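Local coordinates for lipoprotein (PDB 4QHQ) that binds methionine and, as a lipoprotein of the NlpA family, probably delivers it to an ABC transporter for uptake into the cell, at residues 33-38 with 48-53; 201-206 with 210-215; 102-107 with 116-121. All blocks are in the same frame, centred on the assembly; numbering follows the deposited sequence. Where two conformers were deposited one is given.

Contact 1: residues 33-38 with 48-53; sequences IEFNDY and GDLDAN. With MET (methionine), chain B.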
ATOM      1  N   ILE A  33      -4.362   6.187 -15.766  1.00 14.90           N
ATOM      2  CA  ILE A  33      -3.677   5.062 -16.389  1.00 16.15           C
ATOM      3  C   ILE A  33      -3.508   3.972 -15.341  1.00 15.50           C
ATOM      4  O   ILE A  33      -2.833   4.178 -14.343  1.00 14.49           O
ATOM      5  CB  ILE A  33      -2.282   5.460 -16.891  1.00 14.59           C
ATOM      6  CG1 ILE A  33      -2.373   6.694 -17.796  1.00 19.67           C
ATOM      7  CG2 ILE A  33      -1.632   4.308 -17.659  1.00 16.95           C
ATOM      8  CD1 ILE A  33      -3.392   6.560 -18.898  1.00 23.43           C
ATOM      9  N   GLU A  34      -4.100   2.809 -15.585  1.00 17.46           N
ATOM     10  CA  GLU A  34      -4.101   1.732 -14.606  1.00 14.83           C
ATOM     11  C   GLU A  34      -2.976   0.722 -14.803  1.00 15.50           C
ATOM     12  O   GLU A  34      -2.648   0.339 -15.926  1.00 19.14           O
ATOM     13  CB  GLU A  34      -5.465   1.043 -14.600  1.00 18.56           C
ATOM     14  CG  GLU A  34      -6.607   2.021 -14.346  1.00 21.51           C
ATOM     15  CD  GLU A  34      -7.934   1.334 -14.099  1.00 31.44           C
ATOM     16  OE1 GLU A  34      -7.931   0.140 -13.729  1.00 29.97           O
ATOM     17  OE2 GLU A  34      -8.983   1.995 -14.269  1.00 32.68           O
ATOM     18  N   PHE A  35      -2.396   0.297 -13.686  1.00 13.69           N
ATOM     19  CA  PHE A  35      -1.355  -0.713 -13.669  1.00 15.22           C
ATOM     20  C   PHE A  35      -1.852  -1.829 -12.770  1.00 18.01           C
ATOM     21  O   PHE A  35      -2.631  -1.589 -11.844  1.00 17.29           O
ATOM     22  CB  PHE A  35      -0.048  -0.132 -13.124  1.00 16.88           C
ATOM     23  CG  PHE A  35       0.565   0.914 -14.005  1.00 18.40           C
ATOM     24  CD1 PHE A  35       0.137   2.231 -13.945  1.00 16.98           C
ATOM     25  CD2 PHE A  35       1.568   0.584 -14.897  1.00 20.09           C
ATOM     26  CE1 PHE A  35       0.701   3.205 -14.749  1.00 16.09           C
ATOM     27  CE2 PHE A  35       2.138   1.552 -15.721  1.00 23.34           C
ATOM     28  CZ  PHE A  35       1.699   2.867 -15.652  1.00 17.90           C
ATOM     29  N   ASN A  36      -1.398  -3.047 -13.026  1.00 19.18           N
ATOM     30  CA  ASN A  36      -1.895  -4.197 -12.295  1.00 17.86           C
ATOM     31  C   ASN A  36      -1.203  -4.398 -10.955  1.00 19.66           C
ATOM     32  O   ASN A  36      -1.775  -5.006 -10.053  1.00 22.44           O
ATOM     33  CB  ASN A  36      -1.765  -5.465 -13.135  1.00 18.20           C
ATOM     34  N   ASP A  37       0.029  -3.909 -10.832  1.00 17.56           N
ATOM     35  CA  ASP A  37       0.775  -4.059  -9.582  1.00 16.43           C
ATOM     36  C   ASP A  37       1.677  -2.851  -9.292  1.00 14.59           C
ATOM     37  O   ASP A  37       1.604  -1.841  -9.989  1.00 16.74           O
ATOM     38  CB  ASP A  37       1.543  -5.388  -9.541  1.00 19.02           C
ATOM     39  CG  ASP A  37       2.543  -5.534 -10.677  1.00 19.83           C
ATOM     40  OD1 ASP A  37       3.114  -4.512 -11.126  1.00 17.84           O
ATOM     41  OD2 ASP A  37       2.760  -6.680 -11.126  1.00 25.98           O
ATOM     42  N   TYR A  38       2.538  -2.974  -8.282  1.00 12.14           N
ATOM     43  CA  TYR A  38       3.294  -1.835  -7.764  1.00 12.92           C
ATOM     44  C   TYR A  38       4.540  -1.542  -8.573  1.00 13.24           C
ATOM     45  O   TYR A  38       5.174  -0.517  -8.361  1.00 14.42           O
ATOM     46  CB  TYR A  38       3.776  -2.110  -6.335  1.00 10.44           C
ATOM     47  CG  TYR A  38       2.718  -2.297  -5.268  1.00  9.49           C
ATOM     48  CD1 TYR A  38       1.450  -1.740  -5.392  1.00 11.15           C
ATOM     49  CD2 TYR A  38       3.005  -3.034  -4.123  1.00 12.00           C
ATOM     50  CE1 TYR A  38       0.491  -1.903  -4.393  1.00 10.26           C
ATOM     51  CE2 TYR A  38       2.067  -3.204  -3.133  1.00 12.78           C
ATOM     52  CZ  TYR A  38       0.820  -2.634  -3.271  1.00 11.48           C
ATOM     53  OH  TYR A  38      -0.090  -2.827  -2.262  1.00 10.55           O
ATOM     54  N   GLY A  48       8.663   9.810 -18.097  1.00 18.77           N
ATOM     55  CA  GLY A  48       7.877  10.849 -18.741  1.00 18.54           C
ATOM     56  C   GLY A  48       6.535  10.336 -19.222  1.00 20.63           C
ATOM     57  O   GLY A  48       5.671  11.116 -19.613  1.00 21.60           O
ATOM     58  N   ASP A  49       6.353   9.020 -19.181  1.00 18.28           N
ATOM     59  CA  ASP A  49       5.110   8.418 -19.656  1.00 20.34           C
ATOM     60  C   ASP A  49       3.918   8.833 -18.806  1.00 24.01           C
ATOM     61  O   ASP A  49       2.794   8.905 -19.301  1.00 25.09           O
ATOM     62  CB  ASP A  49       5.222   6.892 -19.696  1.00 23.64           C
ATOM     63  CG  ASP A  49       6.141   6.400 -20.803  1.00 33.87           C
ATOM     64  OD1 ASP A  49       6.302   7.121 -21.809  1.00 35.89           O
ATOM     65  OD2 ASP A  49       6.697   5.291 -20.669  1.00 42.98           O
ATOM     66  N   LEU A  50       4.168   9.088 -17.524  1.00 16.63           N
ATOM     67  CA  LEU A  50       3.154   9.645 -16.639  1.00 16.25           C
ATOM     68  C   LEU A  50       3.590  11.016 -16.168  1.00 15.54           C
ATOM     69  O   LEU A  50       4.783  11.328 -16.142  1.00 17.40           O
ATOM     70  CB  LEU A  50       2.960   8.773 -15.393  1.00 15.97           C
ATOM     71  CG  LEU A  50       2.544   7.314 -15.564  1.00 16.09           C
ATOM     72  CD1 LEU A  50       2.680   6.559 -14.246  1.00 13.87           C
ATOM     73  CD2 LEU A  50       1.117   7.219 -16.126  1.00 16.73           C
ATOM     74  N   ASP A  51       2.617  11.818 -15.757  1.00 15.91           N
ATOM     75  CA  ASP A  51       2.888  13.063 -15.049  1.00 13.39           C
ATOM     76  C   ASP A  51       2.847  12.941 -13.518  1.00 14.53           C
ATOM     77  O   ASP A  51       3.465  13.735 -12.810  1.00 14.70           O
ATOM     78  CB  ASP A  51       1.913  14.124 -15.521  1.00 16.41           C
ATOM     79  CG  ASP A  51       2.000  14.329 -17.009  1.00 19.01           C
ATOM     80  OD1 ASP A  51       3.078  14.769 -17.466  1.00 23.57           O
ATOM     81  OD2 ASP A  51       1.025  14.022 -17.731  1.00 21.56           O
ATOM     82  N   ALA A  52       2.106  11.963 -13.010  1.00 15.05           N
ATOM     83  CA  ALA A  52       2.037  11.730 -11.583  1.00 14.18           C
ATOM     84  C   ALA A  52       1.635  10.283 -11.366  1.00 11.79           C
ATOM     85  O   ALA A  52       1.138   9.621 -12.281  1.00 13.34           O
ATOM     86  CB  ALA A  52       1.017  12.659 -10.933  1.00 15.31           C
ATOM     87  N   ASN A  53       1.847   9.788 -10.158  1.00  9.96           N
ATOM     88  CA  ASN A  53       1.234   8.522  -9.785  1.00 11.21           C
ATOM     89  C   ASN A  53       0.661   8.589  -8.388  1.00 12.50           C
ATOM     90  O   ASN A  53       0.963   9.504  -7.628  1.00 11.42           O
ATOM     91  CB  ASN A  53       2.163   7.312 -10.022  1.00 11.44           C
ATOM     92  CG  ASN A  53       3.387   7.317  -9.138  1.00  9.70           C
ATOM     93  OD1 ASN A  53       3.302   7.598  -7.942  1.00 12.09           O
ATOM     94  ND2 ASN A  53       4.524   6.952  -9.702  1.00  9.98           N
TER
HETATM   95  N   MET B 301      -1.963   1.103  -1.107  1.00  8.79           N
HETATM   96  CA  MET B 301      -0.867   0.283  -0.589  1.00 10.21           C
HETATM   97  C   MET B 301      -0.868   0.271   0.923  1.00  9.31           C
HETATM   98  O   MET B 301      -1.104   1.312   1.526  1.00 11.74           O
HETATM   99  CB  MET B 301       0.466   0.820  -1.122  1.00  8.69           C
HETATM  100  CG  MET B 301       1.695   0.003  -0.679  1.00 10.33           C
HETATM  101  SD  MET B 301       3.242   0.713  -1.282  1.00  8.99           S
HETATM  102  CE  MET B 301       3.095   0.446  -3.051  1.00  9.85           C
HETATM  103  OXT MET B 301      -0.662  -0.778   1.558  1.00  9.38           O

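Contact 2: residues 201-206 with 210-215; sequences IAVRAK and QPWVKK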
ATOM      1  N   ILE A 201       0.559  11.156  -3.538  1.00  9.47           N
ATOM      2  CA  ILE A 201       0.706  11.456  -4.957  1.00 11.11           C
ATOM      3  C   ILE A 201       2.161  11.827  -5.219  1.00 11.76           C
ATOM      4  O   ILE A 201       2.714  12.678  -4.533  1.00 12.10           O
ATOM      5  CB  ILE A 201      -0.208  12.612  -5.396  1.00 11.36           C
ATOM      6  CG1 ILE A 201      -1.672  12.191  -5.248  1.00 13.08           C
ATOM      7  CG2 ILE A 201       0.097  13.026  -6.847  1.00 12.48           C
ATOM      8  CD1 ILE A 201      -2.654  13.334  -5.419  1.00 13.31           C
ATOM      9  N   ALA A 202       2.783  11.162  -6.192  1.00 10.70           N
ATOM     10  CA  ALA A 202       4.179  11.422  -6.534  1.00 10.97           C
ATOM     11  C   ALA A 202       4.278  12.110  -7.884  1.00 11.26           C
ATOM     12  O   ALA A 202       3.500  11.821  -8.800  1.00 11.56           O
ATOM     13  CB  ALA A 202       4.983  10.128  -6.558  1.00 12.27           C
ATOM     14  N   VAL A 203       5.247  13.014  -7.997  1.00 11.81           N
ATOM     15  CA  VAL A 203       5.553  13.683  -9.258  1.00 11.76           C
ATOM     16  C   VAL A 203       7.062  13.762  -9.437  1.00 12.39           C
ATOM     17  O   VAL A 203       7.824  13.540  -8.495  1.00 14.52           O
ATOM     18  CB  VAL A 203       4.980  15.116  -9.310  1.00 13.14           C
ATOM     19  CG1 VAL A 203       3.465  15.089  -9.192  1.00 13.15           C
ATOM     20  CG2 VAL A 203       5.612  16.004  -8.236  1.00 15.92           C
ATOM     21  N   ARG A 204       7.507  14.060 -10.649  1.00 12.52           N
ATOM     22  CA  ARG A 204       8.932  14.286 -10.851  1.00 16.40           C
ATOM     23  C   ARG A 204       9.361  15.519 -10.065  1.00 16.41           C
ATOM     24  O   ARG A 204       8.625  16.505 -10.007  1.00 15.65           O
ATOM     25  CB  ARG A 204       9.261  14.461 -12.335  1.00 16.89           C
ATOM     26  CG  ARG A 204       9.139  13.168 -13.121  1.00 18.08           C
ATOM     27  CD  ARG A 204       9.507  13.374 -14.593  1.00 16.80           C
ATOM     28  NE  ARG A 204       8.622  14.340 -15.247  1.00 23.98           N
ATOM     29  CZ  ARG A 204       7.441  14.021 -15.767  1.00 28.76           C
ATOM     30  NH1 ARG A 204       7.024  12.767 -15.731  1.00 22.14           N
ATOM     31  NH2 ARG A 204       6.678  14.947 -16.326  1.00 23.41           N
ATOM     32  N   ALA A 205      10.553  15.451  -9.472  1.00 15.31           N
ATOM     33  CA  ALA A 205      11.111  16.551  -8.695  1.00 16.47           C
ATOM     34  C   ALA A 205      11.076  17.866  -9.469  1.00 20.23           C
ATOM     35  O   ALA A 205      10.721  18.907  -8.918  1.00 21.33           O
ATOM     36  CB  ALA A 205      12.540  16.239  -8.291  1.00 18.25           C
ATOM     37  N   LYS A 206      11.437  17.808 -10.749  1.00 18.95           N
ATOM     38  CA  LYS A 206      11.487  19.003 -11.583  1.00 22.98           C
ATOM     39  C   LYS A 206      10.109  19.627 -11.805  1.00 21.36           C
ATOM     40  O   LYS A 206      10.020  20.797 -12.175  1.00 22.50           O
ATOM     41  CB  LYS A 206      12.142  18.682 -12.926  1.00 23.14           C
ATOM     42  N   GLN A 210       5.112  23.058 -10.354  1.00 21.91           N
ATOM     43  CA  GLN A 210       4.207  23.418 -11.438  0.62 23.04           C
ATOM     44  C   GLN A 210       2.806  23.684 -10.892  1.00 19.91           C
ATOM     45  O   GLN A 210       2.342  22.990  -9.999  1.00 18.82           O
ATOM     46  CB  GLN A 210       4.176  22.316 -12.497  0.62 20.50           C
ATOM     47  CG  GLN A 210       5.504  22.130 -13.218  0.62 19.14           C
ATOM     48  CD  GLN A 210       5.810  23.272 -14.166  0.62 21.58           C
ATOM     49  OE1 GLN A 210       6.183  24.366 -13.742  0.62 24.23           O
ATOM     50  NE2 GLN A 210       5.642  23.027 -15.459  0.62 26.98           N
ATOM     51  N   PRO A 211       2.133  24.712 -11.426  1.00 21.30           N
ATOM     52  CA  PRO A 211       0.792  25.022 -10.913  1.00 18.67           C
ATOM     53  C   PRO A 211      -0.205  23.861 -10.952  1.00 22.59           C
ATOM     54  O   PRO A 211      -1.056  23.782 -10.066  1.00 19.64           O
ATOM     55  CB  PRO A 211       0.330  26.156 -11.827  1.00 20.69           C
ATOM     56  CG  PRO A 211       1.603  26.854 -12.204  1.00 28.34           C
ATOM     57  CD  PRO A 211       2.649  25.770 -12.311  1.00 22.22           C
ATOM     58  N   TRP A 212      -0.112  22.974 -11.938  1.00 19.43           N
ATOM     59  CA  TRP A 212      -1.073  21.877 -12.027  1.00 17.82           C
ATOM     60  C   TRP A 212      -0.950  20.924 -10.846  1.00 20.56           C
ATOM     61  O   TRP A 212      -1.918  20.250 -10.481  1.00 18.62           O
ATOM     62  CB  TRP A 212      -0.966  21.107 -13.348  1.00 17.76           C
ATOM     63  CG  TRP A 212       0.341  20.410 -13.579  1.00 19.36           C
ATOM     64  CD1 TRP A 212       1.400  20.875 -14.301  1.00 18.98           C
ATOM     65  CD2 TRP A 212       0.715  19.103 -13.114  1.00 15.78           C
ATOM     66  NE1 TRP A 212       2.416  19.949 -14.303  1.00 20.23           N
ATOM     67  CE2 TRP A 212       2.019  18.853 -13.587  1.00 18.85           C
ATOM     68  CE3 TRP A 212       0.073  18.127 -12.346  1.00 18.98           C
ATOM     69  CZ2 TRP A 212       2.695  17.666 -13.310  1.00 17.57           C
ATOM     70  CZ3 TRP A 212       0.747  16.952 -12.078  1.00 18.14           C
ATOM     71  CH2 TRP A 212       2.042  16.732 -12.555  1.00 17.59           C
ATOM     72  N   VAL A 213       0.232  20.872 -10.237  1.00 14.36           N
ATOM     73  CA  VAL A 213       0.451  19.930  -9.148  1.00 15.53           C
ATOM     74  C   VAL A 213      -0.423  20.270  -7.945  1.00 16.53           C
ATOM     75  O   VAL A 213      -1.142  19.414  -7.437  1.00 14.95           O
ATOM     76  CB  VAL A 213       1.933  19.857  -8.738  1.00 15.06           C
ATOM     77  CG1 VAL A 213       2.093  18.984  -7.501  1.00 16.02           C
ATOM     78  CG2 VAL A 213       2.758  19.291  -9.881  1.00 19.20           C
ATOM     79  N   LYS A 214      -0.370  21.507  -7.475  1.00 17.32           N
ATOM     80  CA  LYS A 214      -1.207  21.912  -6.355  1.00 16.93           C
ATOM     81  C   LYS A 214      -2.682  21.741  -6.703  1.00 16.57           C
ATOM     82  O   LYS A 214      -3.483  21.348  -5.857  1.00 20.00           O
ATOM     83  CB  LYS A 214      -0.929  23.368  -5.973  1.00 22.25           C
ATOM     84  N   LYS A 215      -3.037  22.019  -7.955  1.00 19.08           N
ATOM     85  CA  LYS A 215      -4.421  21.874  -8.389  1.00 19.03           C
ATOM     86  C   LYS A 215      -4.862  20.402  -8.352  1.00 19.76           C
ATOM     87  O   LYS A 215      -5.968  20.092  -7.895  1.00 18.63           O
ATOM     88  CB  LYS A 215      -4.628  22.499  -9.771  1.00 22.91           C
ATOM     89  CG  LYS A 215      -4.347  23.998  -9.783  1.00 27.33           C
ATOM     90  CD  LYS A 215      -4.463  24.595 -11.168  1.00 33.65           C
ATOM     91  CE  LYS A 215      -5.895  24.582 -11.651  1.00 41.24           C
ATOM     92  NZ  LYS A 215      -6.801  25.391 -10.789  1.00 44.26           N
TER

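Contact 3: residues 102-107 with 116-121; sequences LAVPND and LLLQTQ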
ATOM      1  N   LEU A 102       2.784 -19.109   6.472  1.00 18.40           N
ATOM      2  CA  LEU A 102       2.326 -17.739   6.275  1.00 15.79           C
ATOM      3  C   LEU A 102       2.898 -17.205   4.975  1.00 16.52           C
ATOM      4  O   LEU A 102       3.890 -17.722   4.459  1.00 20.50           O
ATOM      5  CB  LEU A 102       2.777 -16.830   7.419  1.00 21.12           C
ATOM      6  CG  LEU A 102       2.369 -17.191   8.844  1.00 27.77           C
ATOM      7  CD1 LEU A 102       2.620 -16.025   9.791  1.00 29.07           C
ATOM      8  CD2 LEU A 102       0.920 -17.611   8.884  1.00 35.68           C
ATOM      9  N   ALA A 103       2.262 -16.179   4.438  1.00 16.08           N
ATOM     10  CA  ALA A 103       2.783 -15.500   3.269  1.00 15.17           C
ATOM     11  C   ALA A 103       2.775 -13.999   3.526  1.00 15.40           C
ATOM     12  O   ALA A 103       1.835 -13.471   4.130  1.00 14.13           O
ATOM     13  CB  ALA A 103       1.960 -15.851   2.042  1.00 13.79           C
ATOM     14  N   VAL A 104       3.853 -13.340   3.108  1.00 13.49           N
ATOM     15  CA  VAL A 104       3.975 -11.885   3.211  1.00 13.27           C
ATOM     16  C   VAL A 104       4.477 -11.309   1.879  1.00 11.59           C
ATOM     17  O   VAL A 104       5.031 -12.049   1.055  1.00 12.51           O
ATOM     18  CB  VAL A 104       4.945 -11.468   4.355  1.00 13.09           C
ATOM     19  CG1 VAL A 104       4.436 -11.964   5.708  1.00 13.50           C
ATOM     20  CG2 VAL A 104       6.357 -11.955   4.085  1.00 12.96           C
ATOM     21  N   PRO A 105       4.285  -9.990   1.658  1.00 10.30           N
ATOM     22  CA  PRO A 105       4.856  -9.370   0.459  1.00 11.32           C
ATOM     23  C   PRO A 105       6.378  -9.502   0.393  1.00 14.21           C
ATOM     24  O   PRO A 105       7.035  -9.690   1.417  1.00 15.12           O
ATOM     25  CB  PRO A 105       4.473  -7.896   0.618  1.00 10.15           C
ATOM     26  CG  PRO A 105       3.242  -7.899   1.490  1.00 11.15           C
ATOM     27  CD  PRO A 105       3.536  -9.012   2.469  1.00 10.05           C
ATOM     28  N   ASN A 106       6.929  -9.405  -0.815  1.00 11.51           N
ATOM     29  CA  ASN A 106       8.364  -9.599  -1.016  1.00 13.58           C
ATOM     30  C   ASN A 106       9.155  -8.363  -1.450  1.00 12.66           C
ATOM     31  O   ASN A 106      10.339  -8.472  -1.771  1.00 16.72           O
ATOM     32  CB  ASN A 106       8.635 -10.741  -2.012  1.00 15.09           C
ATOM     33  CG  ASN A 106       8.163 -10.431  -3.416  1.00 15.26           C
ATOM     34  OD1 ASN A 106       7.681  -9.337  -3.701  1.00 14.97           O
ATOM     35  ND2 ASN A 106       8.352 -11.390  -4.323  1.00 18.45           N
ATOM     36  N   ASP A 107       8.508  -7.209  -1.470  1.00 13.51           N
ATOM     37  CA  ASP A 107       9.213  -5.959  -1.751  1.00 14.22           C
ATOM     38  C   ASP A 107       9.692  -5.412  -0.410  1.00 13.34           C
ATOM     39  O   ASP A 107       9.052  -5.660   0.615  1.00 13.99           O
ATOM     40  CB  ASP A 107       8.303  -4.961  -2.465  1.00 13.23           C
ATOM     41  CG  ASP A 107       7.119  -4.580  -1.628  1.00 12.32           C
ATOM     42  OD1 ASP A 107       6.178  -5.396  -1.536  1.00 13.48           O
ATOM     43  OD2 ASP A 107       7.126  -3.483  -1.026  1.00 11.46           O
ATOM     44  N   LEU A 116       6.852  -6.545  10.764  1.00 15.31           N
ATOM     45  CA  LEU A 116       6.642  -5.721  11.952  1.00 16.54           C
ATOM     46  C   LEU A 116       5.260  -5.970  12.551  1.00 17.89           C
ATOM     47  O   LEU A 116       5.118  -6.052  13.774  1.00 19.15           O
ATOM     48  CB  LEU A 116       6.809  -4.238  11.633  1.00 19.27           C
ATOM     49  CG  LEU A 116       8.226  -3.760  11.337  1.00 20.44           C
ATOM     50  CD1 LEU A 116       8.215  -2.293  10.933  1.00 26.77           C
ATOM     51  CD2 LEU A 116       9.113  -3.972  12.542  1.00 25.75           C
ATOM     52  N   LEU A 117       4.244  -6.094  11.702  1.00 14.82           N
ATOM     53  CA  LEU A 117       2.903  -6.388  12.194  1.00 15.56           C
ATOM     54  C   LEU A 117       2.891  -7.738  12.895  1.00 17.07           C
ATOM     55  O   LEU A 117       2.335  -7.874  13.993  1.00 18.57           O
ATOM     56  CB  LEU A 117       1.881  -6.385  11.066  1.00 14.35           C
ATOM     57  CG  LEU A 117       0.452  -6.727  11.493  1.00 14.18           C
ATOM     58  CD1 LEU A 117      -0.074  -5.751  12.538  1.00 18.69           C
ATOM     59  CD2 LEU A 117      -0.472  -6.781  10.304  1.00 12.90           C
ATOM     60  N   LEU A 118       3.514  -8.740  12.281  1.00 14.35           N
ATOM     61  CA  LEU A 118       3.595 -10.063  12.914  1.00 16.51           C
ATOM     62  C   LEU A 118       4.349 -10.000  14.238  1.00 17.75           C
ATOM     63  O   LEU A 118       4.005 -10.710  15.188  1.00 20.65           O
ATOM     64  CB  LEU A 118       4.240 -11.086  11.971  1.00 15.87           C
ATOM     65  CG  LEU A 118       3.453 -11.467  10.719  1.00 16.04           C
ATOM     66  CD1 LEU A 118       4.224 -12.472   9.882  1.00 18.98           C
ATOM     67  CD2 LEU A 118       2.064 -12.001  11.071  1.00 17.80           C
ATOM     68  N   GLN A 119       5.356  -9.133  14.306  1.00 20.34           N
ATOM     69  CA  GLN A 119       6.103  -8.937  15.544  1.00 25.39           C
ATOM     70  C   GLN A 119       5.217  -8.271  16.586  1.00 23.10           C
ATOM     71  O   GLN A 119       5.186  -8.699  17.739  1.00 25.53           O
ATOM     72  CB  GLN A 119       7.353  -8.089  15.297  1.00 19.03           C
ATOM     73  CG  GLN A 119       8.142  -7.795  16.569  1.00 26.42           C
ATOM     74  CD  GLN A 119       9.492  -7.161  16.298  1.00 24.67           C
ATOM     75  OE1 GLN A 119      10.532  -7.755  16.575  1.00 30.01           O
ATOM     76  NE2 GLN A 119       9.483  -5.941  15.762  1.00 27.64           N
ATOM     77  N   THR A 120       4.493  -7.233  16.173  1.00 22.53           N
ATOM     78  CA  THR A 120       3.549  -6.541  17.049  1.00 24.66           C
ATOM     79  C   THR A 120       2.544  -7.531  17.644  1.00 17.49           C
ATOM     80  O   THR A 120       2.201  -7.457  18.834  1.00 26.91           O
ATOM     81  CB  THR A 120       2.797  -5.418  16.297  1.00 29.89           C
ATOM     82  OG1 THR A 120       3.716  -4.378  15.945  1.00 30.74           O
ATOM     83  CG2 THR A 120       1.695  -4.824  17.172  1.00 32.14           C
ATOM     84  N   GLN A 121       2.103  -8.480  16.826  1.00 24.03           N
ATOM     85  CA  GLN A 121       1.114  -9.469  17.250  1.00 26.00           C
ATOM     86  C   GLN A 121       1.731 -10.614  18.058  1.00 26.75           C
ATOM     87  O   GLN A 121       1.022 -11.522  18.496  1.00 34.13           O
ATOM     88  CB  GLN A 121       0.359 -10.011  16.032  1.00 24.13           C
ATOM     89  CG  GLN A 121      -0.472  -8.961  15.293  1.00 23.48           C
ATOM     90  CD  GLN A 121      -1.573  -8.374  16.160  1.00 26.55           C
ATOM     91  OE1 GLN A 121      -2.245  -9.096  16.896  1.00 27.82           O
ATOM     92  NE2 GLN A 121      -1.760  -7.062  16.079  1.00 34.29           N
TER

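Contact 1: residues 33-38 with 48-53
Leu50 reaches with its two methyl branches to two residues of strand 30-35, CD2 meeting Ile33 and CD1 meeting Phe35. The contact is purely apolar. Leu50 CD2 lies 3.9 Å from Ile33 CB, with the two side chains running at a slant to each other. Leu50 CD1 comes within 3.9 Å of Phe35 CE1 and nearly as close to CZ, so it is the far end of the ring, met at an angle, that does the touching. Phe35 CG is anti to the carbonyl carbon (chi1 -66°), which carries the ring toward Leu50; the ring also touches Pro41 and Ala44 of helix 41-47. A forked leucine suits this place because each branch serves a different partner, while the beta-branched Ile33 fits an extended strand. The motif is a beta-alpha-beta crossover: strand 30-35, helix 41-47 and strand 52-57, with strand 2-7 lying between the two parallel strands. Leu50 also packs on the small side chain of Ala44 in that helix. Polar bonds serve the surroundings: Leu50 O accepts from Arg204 NH1, and Asp51 OD2 from Lys3 N. Within this contact the ligand is touched by Tyr38, one of twelve residues of the pocket. The bound methionine puts its CE methyl 3.4 Å above the centre of one face of that ring, a CH-pi arrangement, and Tyr38 OH is hydrogen-bonded to Asn174 OD1.

Contact 2: residues 201-206 with 210-215
Val203 and Trp212 point past one another and touch where Val203 CG1 lies 4.0 Å from Trp212 CH2. The valine methyl approaches the six-membered end of the indole obliquely. Trp212 CG is held between the backbone N and the carbonyl carbon (chi1 63°), and this swings the indole across its own neighbour: Val213 CG2 sits 3.5 Å above one face of the ring, displaced toward the rim. The same Val213 CG2 faces strand 199-204 and lies 4.3 Å from Val203 CG1, which thus touches two successive residues of the helix. Beta-branched Val203 suits the strand, and Val213, a short branched side chain on the helix face turned to the sheet, also packs on Ala75 of strand 72-80. The long, flat indole extends past Val203 to touch Asp51 and Asp207 as well. This is a strand that leads through a 3-10 segment and a short loop into a helix packed on the sheet it has left. Val213 N donates to Gln210 O at 3.0 Å, in the opening turn of that helix. Nearby, Arg204 NH1 donates to Leu50 O and Leu45 O, while NH2 forms a salt bridge with Asp207 OD2. No hydrogen bond joins strand to helix here; the contact is apolar, so dispersion and burial of hydrocarbon probably contribute, and the fit rests on shape rather than on directed bonds.

Contact 3: residues 102-107 with 116-121
Leu118 projects from helix 108-120 onto Leu102 and Val104 of strand 101-105, joining the two halves of a beta-alpha unit whose strand lies inside a five-stranded mixed sheet. The strand runs into the helix by way of Asp107, the N-cap residue, and the helix then packs back against the strand. Along the second segment, Leu116 shares in the regular bonding of the helix, its O accepting from Thr120 N at 2.7 Å. Leu118 carries the contact: with CG anti to the carbonyl carbon (chi1 -67°), it meets Leu102 tip to tip, the two CD1 methyls 3.9 Å apart. The same Leu118 CD1 lies 4.2 Å from Val104 CG1, and the side chain also rests on Val170 of the adjacent strand 168-171. Leucine suits this place because its length bridges helix and sheet, while the shorter, beta-branched Val104 fits an extended strand. Gln119, on a partly exposed side of the helix, uses OE1 to accept from Leu126 N. Past Thr120, the helix finishes with Gln121 N donating to Leu117 O at 2.9 Å.

How the contacts relate
Along the chain the order is contact 1, contact 3, contact 2. Contacts 1 and 2 lie in the same lobe, their centres about 14 Å apart, on the six-stranded sheet where strands 52-57 and 199-204 are antiparallel neighbours; Asn53 O and Ala202 N are probably hydrogen-bonded, 2.9 Å apart. Contact 3 belongs to the five-stranded sheet across the chain's centre, about 27 Å from contact 1 and about 33 Å from contact 2, centre to centre. The chain therefore leaves the first lobe and returns to it, as in type 2 periplasmic binding proteins. Methionine is held by both lobes, by Tyr38 of contact 1 and by Asn110 and Arg113 on helix 108-120 of contact 3.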